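Local coordinates for mandelate racemase/muconate lactonizing protein (Thermobispora bispora, PDB 3VC5) that probably catalyses the magnesium-dependent dehydration of D-glucarate to 5-dehydro-4-deoxy-D-glucarate, as a member of the enolase superfamily, at residues Asp37-Leu41 and Phe169-His175; Leu199-Phe205 and His367-Gln371. One frame throughout, in Å; residues are numbered along the deposited sequence.

How the contacts relate
From the N terminus, the chain leaves strand 25-36 of the N-terminal domain and enters 37-41; contact 1 closes a loop of 127 residues when 169-175, just past barrel strand 161-169, returns to it. Contact 2 opens afterwards, at the end of helix 189-203, and closes 161 residues later at 367-371, in the loop between helix 344-355 and strand 388-390. The two loops therefore follow in series, neither nested nor crossed. Their centres lie about 15 Å apart, yet they touch: Phe169 CD1 is 3.5 Å from Trp370 NE1, and Asp37 OD1 probably accepts a hydrogen bond from Gln371 NE2. Contact 1 thus joins the N-terminal domain to the barrel; contact 2 joins two parts of the barrel domain.

Contact 1 of 2, residues Asp37-Leu41 and Phe169-His175; sequences DPPLL and FYKWAGH
Leu40 and Lys171 form a single backbone bridge (CA to CA 4.7 Å) between two largely irregular segments: Leu41 N donates a straight bond to Tyr170 O (2.9 Å, 168° at the hydrogen), while the one from Trp172 N to Pro39 O is weak. One water extends the link, accepting from Tyr170 N and donating to Leu41 O. Pro39, at the centre of an inverse gamma turn, packs against two aromatic side chains. Its CB lies over a face of the His175 imidazole, 3.9 Å from the ring centroid and 17° off the normal, a CH-pi contact; the same CB approaches Trp172 CE3 obliquely. The imidazole is fixed at both nitrogens: NE2 donates to Asp37 O (2.8 Å), which lies in the ring plane, and ND1 bonds to the hydroxyl of Tyr426. Leu40 covers one face of Phe169, with CD1 above the ring centre, 4.0 Å from the centroid, and CB nearest CD2 of the ring; Leu41 O sits at the edge. Leu41 CD2 approaches the Trp172 indole obliquely, nearest NE1 and CE2, the two side chains crossing at about a right angle. Lys171 bends at chi3 and chi4, which carries CE to within 3.7 Å of Pro38 CB and returns NZ to its neighbour's carbonyl, Trp172 O; NZ also forms a salt bridge with Asp181. The Phe169 side chain comes, at its nearest atoms, to about 4 Å from the side chain of Lys211, the predicted proton acceptor, and from a bound phosphate, probably from the crystallisation liquor. This fits the enolase superfamily plan, in which loops of the N-terminal capping domain close over the C-terminal ends of the barrel strands and complete the active site there.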
ATOM      1  N   ASP A  37      -3.143  22.079  27.986  1.00 23.70           N
ATOM      2  CA  ASP A  37      -1.835  21.716  27.467  1.00 22.21           C
ATOM      3  C   ASP A  37      -0.819  22.617  28.171  1.00 23.85           C
ATOM      4  O   ASP A  37      -1.071  23.804  28.308  1.00 26.23           O
ATOM      5  CB  ASP A  37      -1.790  22.053  25.965  1.00 24.02           C
ATOM      6  CG  ASP A  37      -0.701  21.292  25.211  1.00 23.98           C
ATOM      7  OD1 ASP A  37      -0.228  20.253  25.698  1.00 23.70           O
ATOM      8  OD2 ASP A  37      -0.346  21.723  24.089  1.00 25.92           O
ATOM      9  N   PRO A  38       0.332  22.065  28.595  1.00 24.00           N
ATOM     10  CA  PRO A  38       1.367  22.931  29.215  1.00 25.27           C
ATOM     11  C   PRO A  38       2.052  23.849  28.196  1.00 24.76           C
ATOM     12  O   PRO A  38       1.829  23.699  26.982  1.00 27.65           O
ATOM     13  CB  PRO A  38       2.377  21.914  29.787  1.00 26.38           C
ATOM     14  CG  PRO A  38       1.663  20.592  29.825  1.00 27.38           C
ATOM     15  CD  PRO A  38       0.709  20.635  28.643  1.00 26.27           C
ATOM     16  N   PRO A  39       2.894  24.793  28.677  1.00 25.23           N
ATOM     17  CA  PRO A  39       3.573  25.773  27.805  1.00 25.98           C
ATOM     18  C   PRO A  39       4.840  25.154  27.179  1.00 27.65           C
ATOM     19  O   PRO A  39       5.982  25.537  27.485  1.00 28.71           O
ATOM     20  CB  PRO A  39       3.900  26.933  28.767  1.00 27.46           C
ATOM     21  CG  PRO A  39       4.060  26.258  30.101  1.00 28.18           C
ATOM     22  CD  PRO A  39       2.995  25.161  30.103  1.00 27.36           C
ATOM     23  N   LEU A  40       4.607  24.194  26.292  1.00 25.73           N
ATOM     24  CA  LEU A  40       5.658  23.489  25.590  1.00 23.54           C
ATOM     25  C   LEU A  40       6.227  24.391  24.478  1.00 23.72           C
ATOM     26  O   LEU A  40       5.492  24.902  23.630  1.00 27.19           O
ATOM     27  CB  LEU A  40       5.088  22.195  25.008  1.00 23.97           C
ATOM     28  CG  LEU A  40       4.347  21.292  25.988  1.00 23.98           C
ATOM     29  CD1 LEU A  40       3.813  20.008  25.274  1.00 26.37           C
ATOM     30  CD2 LEU A  40       5.187  20.931  27.196  1.00 26.23           C
ATOM     31  N   LEU A  41       7.537  24.629  24.527  1.00 24.35           N
ATOM     32  CA  LEU A  41       8.192  25.526  23.589  1.00 24.27           C
ATOM     33  C   LEU A  41       8.596  24.780  22.319  1.00 22.93           C
ATOM     34  O   LEU A  41       8.925  23.595  22.346  1.00 26.35           O
ATOM     35  CB  LEU A  41       9.436  26.132  24.263  1.00 26.04           C
ATOM     36  CG  LEU A  41       9.129  27.011  25.481  1.00 25.32           C
ATOM     37  CD1 LEU A  41      10.370  27.186  26.333  1.00 27.61           C
ATOM     38  CD2 LEU A  41       8.672  28.376  24.994  1.00 31.31           C
ATOM     39  N   PHE A 169      10.237  18.422  26.035  1.00 26.18           N
ATOM     40  CA  PHE A 169      10.163  19.797  25.589  1.00 25.56           C
ATOM     41  C   PHE A 169      10.807  20.697  26.606  1.00 27.49           C
ATOM     42  O   PHE A 169      10.613  20.508  27.810  1.00 28.87           O
ATOM     43  CB  PHE A 169       8.715  20.272  25.518  1.00 25.68           C
ATOM     44  CG  PHE A 169       7.914  19.689  24.368  1.00 23.68           C
ATOM     45  CD1 PHE A 169       7.367  18.415  24.449  1.00 25.01           C
ATOM     46  CD2 PHE A 169       7.689  20.443  23.219  1.00 22.99           C
ATOM     47  CE1 PHE A 169       6.593  17.883  23.386  1.00 24.88           C
ATOM     48  CE2 PHE A 169       6.929  19.917  22.134  1.00 26.56           C
ATOM     49  CZ  PHE A 169       6.396  18.648  22.216  1.00 25.98           C
ATOM     50  N   TYR A 170      11.488  21.729  26.129  1.00 27.04           N
ATOM     51  CA  TYR A 170      11.722  22.883  26.980  1.00 27.35           C
ATOM     52  C   TYR A 170      10.360  23.500  27.285  1.00 26.66           C
ATOM     53  O   TYR A 170       9.469  23.510  26.430  1.00 27.66           O
ATOM     54  CB  TYR A 170      12.631  23.894  26.292  1.00 28.25           C
ATOM     55  CG  TYR A 170      14.013  23.385  26.003  1.00 28.60           C
ATOM     56  CD1 TYR A 170      14.986  23.333  27.013  1.00 28.17           C
ATOM     57  CD2 TYR A 170      14.381  23.015  24.717  1.00 27.50           C
ATOM     58  CE1 TYR A 170      16.263  22.891  26.746  1.00 32.37           C
ATOM     59  CE2 TYR A 170      15.671  22.583  24.436  1.00 30.80           C
ATOM     60  CZ  TYR A 170      16.611  22.528  25.459  1.00 28.18           C
ATOM     61  OH  TYR A 170      17.896  22.104  25.189  1.00 31.68           O
ATOM     62  N   LYS A 171      10.153  23.925  28.528  1.00 28.08           N
ATOM     63  CA  LYS A 171       8.877  24.523  28.892  1.00 28.10           C
ATOM     64  C   LYS A 171       8.984  25.473  30.063  1.00 29.79           C
ATOM     65  O   LYS A 171       9.877  25.335  30.904  1.00 30.06           O
ATOM     66  CB  LYS A 171       7.856  23.425  29.214  1.00 26.31           C
ATOM     67  CG  LYS A 171       8.240  22.587  30.464  1.00 28.69           C
ATOM     68  CD  LYS A 171       7.236  21.454  30.746  1.00 27.24           C
ATOM     69  CE  LYS A 171       5.846  21.984  31.163  1.00 26.22           C
ATOM     70  NZ  LYS A 171       5.868  22.766  32.475  1.00 28.18           N
ATOM     71  N   TRP A 172       8.088  26.454  30.100  1.00 29.73           N
ATOM     72  CA  TRP A 172       7.971  27.318  31.269  1.00 30.40           C
ATOM     73  C   TRP A 172       7.336  26.505  32.394  1.00 29.54           C
ATOM     74  O   TRP A 172       6.809  25.413  32.144  1.00 30.93           O
ATOM     75  CB  TRP A 172       7.124  28.543  30.954  1.00 32.54           C
ATOM     76  CG  TRP A 172       7.674  29.368  29.840  1.00 34.15           C
ATOM     77  CD1 TRP A 172       8.998  29.518  29.496  1.00 36.22           C
ATOM     78  CD2 TRP A 172       6.927  30.194  28.942  1.00 34.87           C
ATOM     79  NE1 TRP A 172       9.109  30.375  28.413  1.00 35.78           N
ATOM     80  CE2 TRP A 172       7.854  30.810  28.063  1.00 37.25           C
ATOM     81  CE3 TRP A 172       5.565  30.476  28.790  1.00 34.55           C
ATOM     82  CZ2 TRP A 172       7.456  31.681  27.047  1.00 39.91           C
ATOM     83  CZ3 TRP A 172       5.175  31.353  27.785  1.00 34.61           C
ATOM     84  CH2 TRP A 172       6.120  31.940  26.924  1.00 40.16           C
ATOM     85  N   ALA A 173       7.361  27.033  33.621  1.00 29.66           N
ATOM     86  CA  ALA A 173       6.782  26.333  34.763  1.00 28.56           C
ATOM     87  C   ALA A 173       5.257  26.269  34.615  1.00 27.06           C
ATOM     88  O   ALA A 173       4.606  25.351  35.134  1.00 32.68           O
ATOM     89  CB  ALA A 173       7.154  27.049  36.037  1.00 34.19           C
ATOM     90  N   GLY A 174       4.690  27.248  33.911  1.00 28.58           N
ATOM     91  CA  GLY A 174       3.228  27.310  33.701  1.00 28.48           C
ATOM     92  C   GLY A 174       2.949  28.387  32.678  1.00 28.95           C
ATOM     93  O   GLY A 174       3.875  29.105  32.268  1.00 32.33           O
ATOM     94  N   HIS A 175       1.689  28.515  32.261  1.00 28.76           N
ATOM     95  CA  HIS A 175       1.285  29.622  31.390  1.00 29.90           C
ATOM     96  C   HIS A 175       1.264  30.893  32.207  1.00 35.83           C
ATOM     97  O   HIS A 175       0.787  30.863  33.332  1.00 35.81           O
ATOM     98  CB  HIS A 175      -0.094  29.335  30.821  1.00 28.09           C
ATOM     99  CG  HIS A 175      -0.060  28.279  29.766  1.00 26.56           C
ATOM    100  ND1 HIS A 175       0.354  28.533  28.470  1.00 27.96           N
ATOM    101  CD2 HIS A 175      -0.301  26.948  29.834  1.00 27.92           C
ATOM    102  CE1 HIS A 175       0.332  27.404  27.778  1.00 28.97           C
ATOM    103  NE2 HIS A 175      -0.040  26.424  28.589  1.00 28.53           N
TER
HETATM  104  O   HOH W   1      11.272  22.333  23.457  1.00 26.92           O

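Contact 2 of 2, residues Leu199-Phe205 and His367-Gln371. With PO4 (phosphate ion), chain B.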
ATOM      1  N   LEU A 199       9.101  11.494  33.177  1.00 28.81           N
ATOM      2  CA  LEU A 199       8.305  10.775  32.182  1.00 25.45           C
ATOM      3  C   LEU A 199       8.684   9.300  32.093  1.00 26.95           C
ATOM      4  O   LEU A 199       7.813   8.443  31.955  1.00 28.20           O
ATOM      5  CB  LEU A 199       8.450  11.418  30.790  1.00 25.57           C
ATOM      6  CG  LEU A 199       7.446  12.519  30.404  1.00 32.19           C
ATOM      7  CD1 LEU A 199       7.301  13.570  31.464  1.00 40.27           C
ATOM      8  CD2 LEU A 199       7.799  13.145  29.039  1.00 36.85           C
ATOM      9  N   ILE A 200       9.983   9.000  32.102  1.00 28.58           N
ATOM     10  CA  ILE A 200      10.427   7.613  32.022  1.00 27.24           C
ATOM     11  C   ILE A 200       9.994   6.835  33.259  1.00 29.16           C
ATOM     12  O   ILE A 200       9.569   5.681  33.159  1.00 30.75           O
ATOM     13  CB  ILE A 200      11.951   7.511  31.750  1.00 26.55           C
ATOM     14  CG1 ILE A 200      12.242   7.955  30.306  1.00 31.70           C
ATOM     15  CG2 ILE A 200      12.470   6.078  31.969  1.00 33.48           C
ATOM     16  CD1 ILE A 200      13.714   8.311  30.056  1.00 32.73           C
ATOM     17  N   GLY A 201      10.027   7.493  34.413  1.00 29.01           N
ATOM     18  CA  GLY A 201       9.589   6.836  35.657  1.00 29.85           C
ATOM     19  C   GLY A 201       8.127   6.437  35.563  1.00 32.96           C
ATOM     20  O   GLY A 201       7.749   5.349  35.994  1.00 35.61           O
ATOM     21  N   GLU A 202       7.308   7.314  34.985  1.00 28.82           N
ATOM     22  CA  GLU A 202       5.863   7.087  34.899  1.00 27.41           C
ATOM     23  C   GLU A 202       5.440   6.126  33.803  1.00 30.08           C
ATOM     24  O   GLU A 202       4.557   5.287  34.018  1.00 30.64           O
ATOM     25  CB  GLU A 202       5.103   8.419  34.788  1.00 29.67           C
ATOM     26  CG  GLU A 202       5.310   9.319  36.021  1.00 31.75           C
ATOM     27  CD  GLU A 202       4.630  10.688  35.940  1.00 32.16           C
ATOM     28  OE1 GLU A 202       3.994  10.987  34.910  1.00 41.08           O
ATOM     29  OE2 GLU A 202       4.728  11.461  36.935  1.00 35.33           O
ATOM     30  N   TYR A 203       6.049   6.252  32.624  1.00 27.10           N
ATOM     31  CA  TYR A 203       5.575   5.528  31.442  1.00 25.61           C
ATOM     32  C   TYR A 203       6.507   4.385  30.991  1.00 26.58           C
ATOM     33  O   TYR A 203       6.079   3.485  30.260  1.00 26.93           O
ATOM     34  CB  TYR A 203       5.361   6.512  30.272  1.00 23.88           C
ATOM     35  CG  TYR A 203       4.210   7.481  30.495  1.00 23.86           C
ATOM     36  CD1 TYR A 203       2.910   7.164  30.045  1.00 25.27           C
ATOM     37  CD2 TYR A 203       4.384   8.676  31.220  1.00 27.78           C
ATOM     38  CE1 TYR A 203       1.836   8.019  30.273  1.00 25.31           C
ATOM     39  CE2 TYR A 203       3.286   9.549  31.472  1.00 26.15           C
ATOM     40  CZ  TYR A 203       2.019   9.196  30.992  1.00 24.77           C
ATOM     41  OH  TYR A 203       0.935  10.028  31.213  1.00 27.44           O
ATOM     42  N   GLY A 204       7.782   4.458  31.376  1.00 26.79           N
ATOM     43  CA  GLY A 204       8.756   3.412  31.018  1.00 28.97           C
ATOM     44  C   GLY A 204       9.360   3.538  29.618  1.00 24.91           C
ATOM     45  O   GLY A 204       9.909   2.567  29.074  1.00 27.59           O
ATOM     46  N   PHE A 205       9.255   4.727  29.026  1.00 28.76           N
ATOM     47  CA  PHE A 205       9.771   4.968  27.669  1.00 27.02           C
ATOM     48  C   PHE A 205      11.216   4.501  27.539  1.00 28.65           C
ATOM     49  O   PHE A 205      12.042   4.745  28.429  1.00 29.46           O
ATOM     50  CB  PHE A 205       9.714   6.465  27.333  1.00 26.00           C
ATOM     51  CG  PHE A 205       8.318   7.037  27.323  1.00 24.37           C
ATOM     52  CD1 PHE A 205       7.306   6.431  26.556  1.00 26.47           C
ATOM     53  CD2 PHE A 205       7.990   8.148  28.111  1.00 26.14           C
ATOM     54  CE1 PHE A 205       5.997   6.948  26.542  1.00 24.09           C
ATOM     55  CE2 PHE A 205       6.680   8.693  28.083  1.00 26.87           C
ATOM     56  CZ  PHE A 205       5.681   8.088  27.293  1.00 24.18           C
ATOM     57  N   HIS A 367       2.273  12.705  22.415  1.00 21.50           N
ATOM     58  CA  HIS A 367       2.175  13.779  23.412  1.00 22.31           C
ATOM     59  C   HIS A 367       1.460  13.310  24.675  1.00 22.61           C
ATOM     60  O   HIS A 367       1.271  14.085  25.600  1.00 23.99           O
ATOM     61  CB  HIS A 367       1.420  14.972  22.840  1.00 23.22           C
ATOM     62  CG  HIS A 367       2.194  15.763  21.819  1.00 20.88           C
ATOM     63  ND1 HIS A 367       2.424  15.317  20.527  1.00 23.00           N
ATOM     64  CD2 HIS A 367       2.802  16.970  21.911  1.00 20.48           C
ATOM     65  CE1 HIS A 367       3.116  16.236  19.866  1.00 23.01           C
ATOM     66  NE2 HIS A 367       3.349  17.252  20.681  1.00 21.65           N
ATOM     67  N   THR A 368       1.058  12.046  24.709  1.00 22.40           N
ATOM     68  CA  THR A 368       0.187  11.568  25.795  1.00 22.66           C
ATOM     69  C   THR A 368       0.537  12.080  27.209  1.00 25.91           C
ATOM     70  O   THR A 368      -0.335  12.579  27.896  1.00 24.78           O
ATOM     71  CB  THR A 368       0.071  10.023  25.778  1.00 22.69           C
ATOM     72  OG1 THR A 368      -0.618   9.603  24.581  1.00 24.52           O
ATOM     73  CG2 THR A 368      -0.660   9.517  27.023  1.00 25.79           C
ATOM     74  N   PRO A 369       1.816  11.997  27.637  1.00 25.54           N
ATOM     75  CA  PRO A 369       2.074  12.392  29.055  1.00 23.58           C
ATOM     76  C   PRO A 369       1.618  13.832  29.354  1.00 21.52           C
ATOM     77  O   PRO A 369       1.183  14.137  30.471  1.00 24.85           O
ATOM     78  CB  PRO A 369       3.595  12.291  29.162  1.00 25.47           C
ATOM     79  CG  PRO A 369       3.959  11.218  28.109  1.00 28.27           C
ATOM     80  CD  PRO A 369       3.045  11.525  26.956  1.00 25.44           C
ATOM     81  N   TRP A 370       1.735  14.722  28.362  1.00 22.38           N
ATOM     82  CA  TRP A 370       1.485  16.151  28.550  1.00 22.56           C
ATOM     83  C   TRP A 370       0.015  16.433  28.780  1.00 22.09           C
ATOM     84  O   TRP A 370      -0.341  17.493  29.332  1.00 25.78           O
ATOM     85  CB  TRP A 370       1.986  16.932  27.301  1.00 20.55           C
ATOM     86  CG  TRP A 370       3.499  16.753  27.198  1.00 22.37           C
ATOM     87  CD1 TRP A 370       4.186  16.136  26.200  1.00 23.90           C
ATOM     88  CD2 TRP A 370       4.489  17.166  28.169  1.00 25.56           C
ATOM     89  NE1 TRP A 370       5.545  16.141  26.477  1.00 23.92           N
ATOM     90  CE2 TRP A 370       5.748  16.753  27.687  1.00 27.04           C
ATOM     91  CE3 TRP A 370       4.421  17.818  29.413  1.00 25.01           C
ATOM     92  CZ2 TRP A 370       6.940  17.014  28.385  1.00 25.11           C
ATOM     93  CZ3 TRP A 370       5.600  18.066  30.103  1.00 24.26           C
ATOM     94  CH2 TRP A 370       6.836  17.662  29.597  1.00 24.46           C
ATOM     95  N   GLN A 371      -0.841  15.508  28.320  1.00 23.44           N
ATOM     96  CA  GLN A 371      -2.278  15.692  28.510  1.00 24.97           C
ATOM     97  C   GLN A 371      -2.716  15.217  29.901  1.00 24.23           C
ATOM     98  O   GLN A 371      -3.869  15.383  30.277  1.00 24.10           O
ATOM     99  CB  GLN A 371      -3.061  15.005  27.391  1.00 23.56           C
ATOM    100  CG  GLN A 371      -3.471  16.008  26.292  1.00 26.13           C
ATOM    101  CD  GLN A 371      -2.294  16.877  25.856  1.00 26.68           C
ATOM    102  OE1 GLN A 371      -1.412  16.410  25.104  1.00 24.13           O
ATOM    103  NE2 GLN A 371      -2.252  18.132  26.338  1.00 23.57           N
TER
HETATM  104  P   PO4 B 501       4.343  20.215  18.271  1.00 24.80           P
HETATM  105  O1  PO4 B 501       4.986  21.413  18.857  1.00 26.27           O
HETATM  106  O2  PO4 B 501       3.543  19.603  19.401  1.00 27.55           O
HETATM  107  O3  PO4 B 501       3.435  20.575  17.171  1.00 29.31           O
HETATM  108  O4  PO4 B 501       5.381  19.333  17.797  1.00 29.00           O
HETATM  109  O   HOH W   2       0.973  12.407  32.487  1.00 32.40           O
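Leu199, in the last turn of helix 189-203, meets two partners across the contact: CG lies 4.1 Å from Pro369 CB, and CD2 approaches Trp370 CZ2 obliquely. One turn on, Tyr203 takes Pro369 CG over a ring face, 4.0 Å from the centroid and 18° off the normal, a CH-pi contact offset toward the rim. With chi1 at -68°, its CG stands anti to the carbonyl carbon, and the ring slants across the proline, CE2 coming within 3.6 Å of Pro369 CB. The hydroxyl donates to a water, itself a donor to Pro369 O, both bonds being 2.7 Å. Helix 189-203 precedes strand 208-211 of the enolase-type barrel, and the contact joins its end to the loop after helix 344-355. Replacing Tyr203 by an alanine removes the ring and hydroxyl, and is likely to leave this face of Pro369 without its aromatic cover and the bridging water without its donor. Gly204 leaves the helix with positive phi (82°), and Phe205 then presents its ring edge to Pro369 CG, 3.7 Å from CZ. Two residues before Pro369, His367 NE2 donates to O2 of the bound phosphate, which Lys211 also holds.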